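Local coordinates for protein yojF (Bacillus subtilis, PDB 1NJH) that is of unknown function and belongs to the DUF1806 family, pairing with a second copy of itself through a shared antiparallel sheet, at residues V55-R69 against L72-T85. Numbering follows the deposited sequence.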
loop_
_atom_site.group_PDB
_atom_site.type_symbol
_atom_site.label_atom_id
_atom_site.label_comp_id
_atom_site.label_asym_id
_atom_site.label_seq_id
_atom_site.Cartn_x
_atom_site.Cartn_y
_atom_site.Cartn_z
ATOM N N VAL A 55 -5.175 -11.325 1.340
ATOM C CA VAL A 55 -4.107 -11.819 2.200
ATOM C C VAL A 55 -4.672 -12.574 3.395
ATOM O O VAL A 55 -5.858 -12.469 3.726
ATOM C CB VAL A 55 -3.247 -10.653 2.781
ATOM C CG1 VAL A 55 -2.788 -9.718 1.670
ATOM C CG2 VAL A 55 -4.049 -9.888 3.821
ATOM N N THR A 56 -3.793 -13.321 4.048
ATOM C CA THR A 56 -4.131 -14.055 5.252
ATOM C C THR A 56 -3.029 -13.665 6.231
ATOM O O THR A 56 -1.863 -13.924 5.961
ATOM C CB THR A 56 -4.076 -15.575 5.026
ATOM O OG1 THR A 56 -5.107 -15.956 4.108
ATOM C CG2 THR A 56 -4.278 -16.306 6.343
ATOM N N TYR A 57 -3.375 -12.994 7.322
ATOM C CA TYR A 57 -2.343 -12.630 8.296
ATOM C C TYR A 57 -2.498 -13.470 9.554
ATOM O O TYR A 57 -3.622 -13.793 9.958
ATOM C CB TYR A 57 -2.394 -11.120 8.616
ATOM C CG TYR A 57 -3.683 -10.596 9.205
ATOM C CD1 TYR A 57 -3.940 -10.684 10.574
ATOM C CD2 TYR A 57 -4.606 -9.909 8.405
ATOM C CE1 TYR A 57 -5.073 -10.089 11.137
ATOM C CE2 TYR A 57 -5.743 -9.308 8.959
ATOM C CZ TYR A 57 -5.963 -9.401 10.319
ATOM O OH TYR A 57 -7.052 -8.794 10.884
ATOM N N HIS A 58 -1.373 -13.827 10.177
ATOM C CA HIS A 58 -1.417 -14.662 11.383
ATOM C C HIS A 58 -1.124 -13.948 12.700
ATOM O O HIS A 58 -1.423 -14.470 13.778
ATOM C CB HIS A 58 -0.503 -15.885 11.214
ATOM C CG HIS A 58 0.795 -15.595 10.524
ATOM N ND1 HIS A 58 1.950 -15.271 11.204
ATOM C CD2 HIS A 58 1.123 -15.590 9.209
ATOM C CE1 HIS A 58 2.930 -15.082 10.340
ATOM N NE2 HIS A 58 2.456 -15.269 9.122
ATOM N N GLN A 59 -0.526 -12.769 12.617
ATOM C CA GLN A 59 -0.250 -11.949 13.794
ATOM C C GLN A 59 -0.656 -10.532 13.412
ATOM O O GLN A 59 -0.506 -10.123 12.257
ATOM C CB GLN A 59 1.228 -12.003 14.185
ATOM C CG GLN A 59 1.601 -13.273 14.937
ATOM C CD GLN A 59 0.901 -13.389 16.286
ATOM O OE1 GLN A 59 0.602 -14.494 16.751
ATOM N NE2 GLN A 59 0.651 -12.251 16.927
ATOM N N ALA A 60 -1.198 -9.798 14.380
ATOM C CA ALA A 60 -1.654 -8.433 14.147
ATOM C C ALA A 60 -1.595 -7.660 15.441
ATOM O O ALA A 60 -1.945 -8.182 16.503
ATOM C CB ALA A 60 -3.100 -8.448 13.611
ATOM N N LYS A 61 -1.148 -6.413 15.361
ATOM C CA LYS A 61 -1.067 -5.590 16.546
ATOM C C LYS A 61 -1.208 -4.109 16.276
ATOM O O LYS A 61 -0.648 -3.587 15.310
ATOM C CB LYS A 61 0.264 -5.850 17.261
ATOM C CG LYS A 61 0.436 -5.075 18.562
ATOM C CD LYS A 61 1.614 -5.613 19.360
ATOM C CE LYS A 61 1.831 -4.836 20.660
ATOM N NZ LYS A 61 0.658 -4.898 21.575
ATOM N N ILE A 62 -1.987 -3.432 17.116
ATOM C CA ILE A 62 -2.115 -1.992 17.007
ATOM C C ILE A 62 -1.271 -1.472 18.166
ATOM O O ILE A 62 -1.383 -1.969 19.291
ATOM C CB ILE A 62 -3.582 -1.506 17.122
ATOM C CG1 ILE A 62 -3.602 0.026 17.161
ATOM C CG2 ILE A 62 -4.263 -2.142 18.328
ATOM C CD1 ILE A 62 -4.990 0.624 16.962
ATOM N N LYS A 63 -0.403 -0.510 17.870
ATOM C CA LYS A 63 0.495 0.069 18.874
ATOM C C LYS A 63 0.425 1.585 18.923
ATOM O O LYS A 63 -0.100 2.239 18.013
ATOM C CB LYS A 63 1.947 -0.336 18.593
ATOM C CG LYS A 63 2.204 -1.831 18.569
ATOM C CD LYS A 63 3.688 -2.127 18.368
ATOM C CE LYS A 63 3.942 -3.621 18.239
ATOM N NZ LYS A 63 5.395 -3.958 18.185
ATOM N N GLY A 64 0.986 2.144 19.993
ATOM C CA GLY A 64 0.993 3.583 20.158
ATOM C C GLY A 64 -0.069 4.043 21.133
ATOM O O GLY A 64 -0.845 3.233 21.635
ATOM N N ASN A 65 -0.105 5.343 21.399
ATOM C CA ASN A 65 -1.082 5.905 22.319
ATOM C C ASN A 65 -1.896 7.007 21.656
ATOM O O ASN A 65 -2.660 7.708 22.321
ATOM C CB ASN A 65 -0.374 6.449 23.561
ATOM C CG ASN A 65 0.301 5.354 24.367
ATOM O OD1 ASN A 65 -0.365 4.514 24.976
ATOM N ND2 ASN A 65 1.631 5.350 24.364
ATOM N N GLY A 66 -1.731 7.154 20.345
ATOM C CA GLY A 66 -2.461 8.176 19.612
ATOM C C GLY A 66 -1.565 9.246 19.018
ATOM O O GLY A 66 -0.972 10.032 19.758
ATOM N N PRO A 67 -1.410 9.289 17.685
ATOM C CA PRO A 67 -2.036 8.370 16.726
ATOM C C PRO A 67 -1.535 6.945 16.926
ATOM O O PRO A 67 -0.654 6.702 17.740
ATOM C CB PRO A 67 -1.621 8.946 15.373
ATOM C CG PRO A 67 -1.486 10.421 15.668
ATOM C CD PRO A 67 -0.733 10.388 16.978
ATOM N N TYR A 68 -2.083 6.009 16.159
ATOM C CA TYR A 68 -1.708 4.606 16.285
ATOM C C TYR A 68 -1.109 4.016 15.021
ATOM O O TYR A 68 -1.183 4.606 13.948
ATOM C CB TYR A 68 -2.934 3.794 16.681
ATOM C CG TYR A 68 -3.573 4.281 17.959
ATOM C CD1 TYR A 68 -3.173 3.777 19.194
ATOM C CD2 TYR A 68 -4.556 5.275 17.933
ATOM C CE1 TYR A 68 -3.735 4.246 20.378
ATOM C CE2 TYR A 68 -5.126 5.757 19.112
ATOM C CZ TYR A 68 -4.709 5.236 20.329
ATOM O OH TYR A 68 -5.261 5.702 21.504
ATOM N N ARG A 69 -0.484 2.857 15.168
ATOM C CA ARG A 69 0.110 2.176 14.031
ATOM C C ARG A 69 -0.299 0.721 14.074
ATOM O O ARG A 69 -0.297 0.084 15.126
ATOM C CB ARG A 69 1.637 2.333 14.024
ATOM C CG ARG A 69 2.364 1.956 15.287
ATOM C CD ARG A 69 3.790 2.493 15.236
ATOM N NE ARG A 69 4.625 1.925 16.286
ATOM C CZ ARG A 69 4.576 2.285 17.565
ATOM N NH1 ARG A 69 3.731 3.229 17.962
ATOM N NH2 ARG A 69 5.359 1.684 18.450
ATOM N N LEU A 72 0.428 -5.956 10.360
ATOM C CA LEU A 72 -0.172 -7.267 10.113
ATOM C C LEU A 72 0.909 -8.128 9.490
ATOM O O LEU A 72 1.504 -7.719 8.499
ATOM C CB LEU A 72 -1.327 -7.134 9.102
ATOM C CG LEU A 72 -2.418 -6.092 9.357
ATOM C CD1 LEU A 72 -3.422 -6.132 8.194
ATOM C CD2 LEU A 72 -3.118 -6.395 10.688
ATOM N N LYS A 73 1.170 -9.312 10.043
ATOM C CA LYS A 73 2.176 -10.199 9.469
ATOM C C LYS A 73 1.456 -11.189 8.569
ATOM O O LYS A 73 0.701 -12.041 9.056
ATOM C CB LYS A 73 2.931 -10.974 10.561
ATOM C CG LYS A 73 4.044 -11.841 9.996
ATOM C CD LYS A 73 5.213 -10.999 9.506
ATOM C CE LYS A 73 6.238 -11.830 8.735
ATOM N NZ LYS A 73 5.836 -12.188 7.332
ATOM N N THR A 74 1.691 -11.087 7.265
ATOM C CA THR A 74 1.022 -11.963 6.313
ATOM C C THR A 74 1.837 -13.219 6.069
ATOM O O THR A 74 2.926 -13.407 6.649
ATOM C CB THR A 74 0.787 -11.251 4.952
ATOM O OG1 THR A 74 2.056 -10.964 4.353
ATOM C CG2 THR A 74 0.014 -9.948 5.142
ATOM N N GLU A 75 1.297 -14.070 5.200
ATOM C CA GLU A 75 1.919 -15.330 4.831
ATOM C C GLU A 75 3.422 -15.162 4.644
ATOM O O GLU A 75 4.208 -15.858 5.277
ATOM C CB GLU A 75 1.265 -15.868 3.553
ATOM C CG GLU A 75 -0.217 -16.206 3.732
ATOM C CD GLU A 75 -0.887 -16.685 2.453
ATOM O OE1 GLU A 75 -1.049 -15.873 1.516
ATOM O OE2 GLU A 75 -1.256 -17.878 2.387
ATOM N N GLU A 76 3.832 -14.237 3.787
ATOM C CA GLU A 76 5.260 -14.024 3.592
ATOM C C GLU A 76 5.662 -12.567 3.472
ATOM O O GLU A 76 6.691 -12.240 2.880
ATOM C CB GLU A 76 5.762 -14.830 2.386
ATOM C CG GLU A 76 4.923 -14.761 1.134
ATOM C CD GLU A 76 5.275 -15.881 0.153
ATOM O OE1 GLU A 76 6.469 -16.233 0.048
ATOM O OE2 GLU A 76 4.358 -16.394 -0.525
ATOM N N GLY A 77 4.853 -11.699 4.073
ATOM C CA GLY A 77 5.121 -10.279 4.032
ATOM C C GLY A 77 4.550 -9.504 5.202
ATOM O O GLY A 77 4.295 -10.055 6.284
ATOM N N TRP A 78 4.350 -8.210 4.984
ATOM C CA TRP A 78 3.838 -7.324 6.015
ATOM C C TRP A 78 2.938 -6.243 5.455
ATOM O O TRP A 78 3.097 -5.841 4.307
ATOM C CB TRP A 78 4.983 -6.581 6.703
ATOM C CG TRP A 78 6.133 -7.415 7.138
ATOM C CD1 TRP A 78 7.043 -8.046 6.339
ATOM C CD2 TRP A 78 6.505 -7.700 8.481
ATOM N NE1 TRP A 78 7.967 -8.711 7.110
ATOM C CE2 TRP A 78 7.658 -8.514 8.431
ATOM C CE3 TRP A 78 5.978 -7.345 9.727
ATOM C CZ2 TRP A 78 8.293 -8.981 9.584
ATOM C CZ3 TRP A 78 6.612 -7.808 10.879
ATOM C CH2 TRP A 78 7.758 -8.619 10.795
ATOM N N ILE A 79 2.001 -5.781 6.284
ATOM C CA ILE A 79 1.132 -4.666 5.937
ATOM C C ILE A 79 1.244 -3.776 7.163
ATOM O O ILE A 79 1.059 -4.224 8.310
ATOM C CB ILE A 79 -0.315 -5.095 5.717
ATOM C CG1 ILE A 79 -0.401 -5.960 4.467
ATOM C CG2 ILE A 79 -1.211 -3.848 5.628
ATOM C CD1 ILE A 79 -1.802 -6.447 4.161
ATOM N N TYR A 80 1.590 -2.518 6.934
ATOM C CA TYR A 80 1.794 -1.589 8.026
ATOM C C TYR A 80 1.232 -0.206 7.697
ATOM O O TYR A 80 1.357 0.275 6.569
ATOM C CB TYR A 80 3.296 -1.516 8.288
ATOM C CG TYR A 80 3.728 -0.518 9.319
ATOM C CD1 TYR A 80 3.659 -0.810 10.680
ATOM C CD2 TYR A 80 4.236 0.717 8.931
ATOM C CE1 TYR A 80 4.091 0.115 11.629
ATOM C CE2 TYR A 80 4.670 1.643 9.867
ATOM C CZ TYR A 80 4.595 1.340 11.212
ATOM O OH TYR A 80 5.030 2.278 12.132
ATOM N N ALA A 81 0.582 0.411 8.682
ATOM C CA ALA A 81 -0.006 1.742 8.514
ATOM C C ALA A 81 0.224 2.537 9.798
ATOM O O ALA A 81 -0.058 2.052 10.894
ATOM C CB ALA A 81 -1.512 1.639 8.233
ATOM N N GLU A 82 0.727 3.758 9.653
ATOM C CA GLU A 82 0.972 4.639 10.804
ATOM C C GLU A 82 0.131 5.907 10.660
ATOM O O GLU A 82 -0.180 6.323 9.547
ATOM C CB GLU A 82 2.455 5.017 10.865
ATOM C CG GLU A 82 2.789 6.252 11.715
ATOM C CD GLU A 82 2.644 6.014 13.210
ATOM O OE1 GLU A 82 1.500 6.022 13.724
ATOM O OE2 GLU A 82 3.684 5.810 13.872
ATOM N N GLY A 83 -0.234 6.512 11.787
ATOM C CA GLY A 83 -1.021 7.733 11.756
ATOM C C GLY A 83 -2.516 7.527 11.862
ATOM O O GLY A 83 -3.282 8.440 11.565
ATOM N N LEU A 84 -2.938 6.339 12.277
ATOM C CA LEU A 84 -4.364 6.044 12.414
ATOM C C LEU A 84 -4.925 6.670 13.691
ATOM O O LEU A 84 -4.329 6.542 14.764
ATOM C CB LEU A 84 -4.570 4.531 12.443
ATOM C CG LEU A 84 -4.097 3.831 11.156
ATOM C CD1 LEU A 84 -4.151 2.326 11.368
ATOM C CD2 LEU A 84 -4.962 4.241 9.949
ATOM N N THR A 85 -6.072 7.333 13.579
ATOM C CA THR A 85 -6.688 7.971 14.746
ATOM C C THR A 85 -8.149 7.611 14.970
ATOM O O THR A 85 -8.655 7.727 16.093
ATOM C CB THR A 85 -6.613 9.513 14.656
ATOM O OG1 THR A 85 -7.320 9.955 13.493
ATOM C CG2 THR A 85 -5.168 9.984 14.594
HETATM O O HOH W 1 -0.913 -13.388 2.576
HETATM O O HOH W 2 2.075 5.261 16.493
#
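Leu72 packs on Tyr57 and Ala60 at the apolar centre of two consecutive antiparallel β-hairpins, in which strand 68-74 lies between strands 45-63 and 78-89. Its CD2 sits over the middle of the Tyr57 ring, 4.1 Å from the centroid, in a CH-pi contact. The same methyl is 3.6 Å from Ala60 CB. Tyr57 CG lies between its own N and C (chi1 60°), which turns one ring face to Leu72 CD2. The Leu16 side chain of helix 9-18 packs on Leu72 and Ala60, and its backbone O takes the hydrogen bond of Tyr57 OH.

Further out, backbone bonds join the strands. Lys73 N reaches Gln59 O at 2.9 Å in a nearly straight bond (172°). His58 N bonds to Lys73 O, which also lies over the His58 ring.

At the other end Tyr68 faces both Gly83 and Leu84, a G1 beta bulge. Tyr68 N donates to Leu84 O at 2.7 Å. Glu82 OE1 takes the Gly83 N-H at 2.6 Å through its anti lone pair. With an alanine at Glu82, the Gly83 N-H would probably lose this acceptor and keep the weak bond to Tyr68 O, and the water link to Arg69 would be lost. That water lies 3.0 Å from Arg69 NH1, in the guanidinium plane, and 2.9 Å from Glu82 OE1.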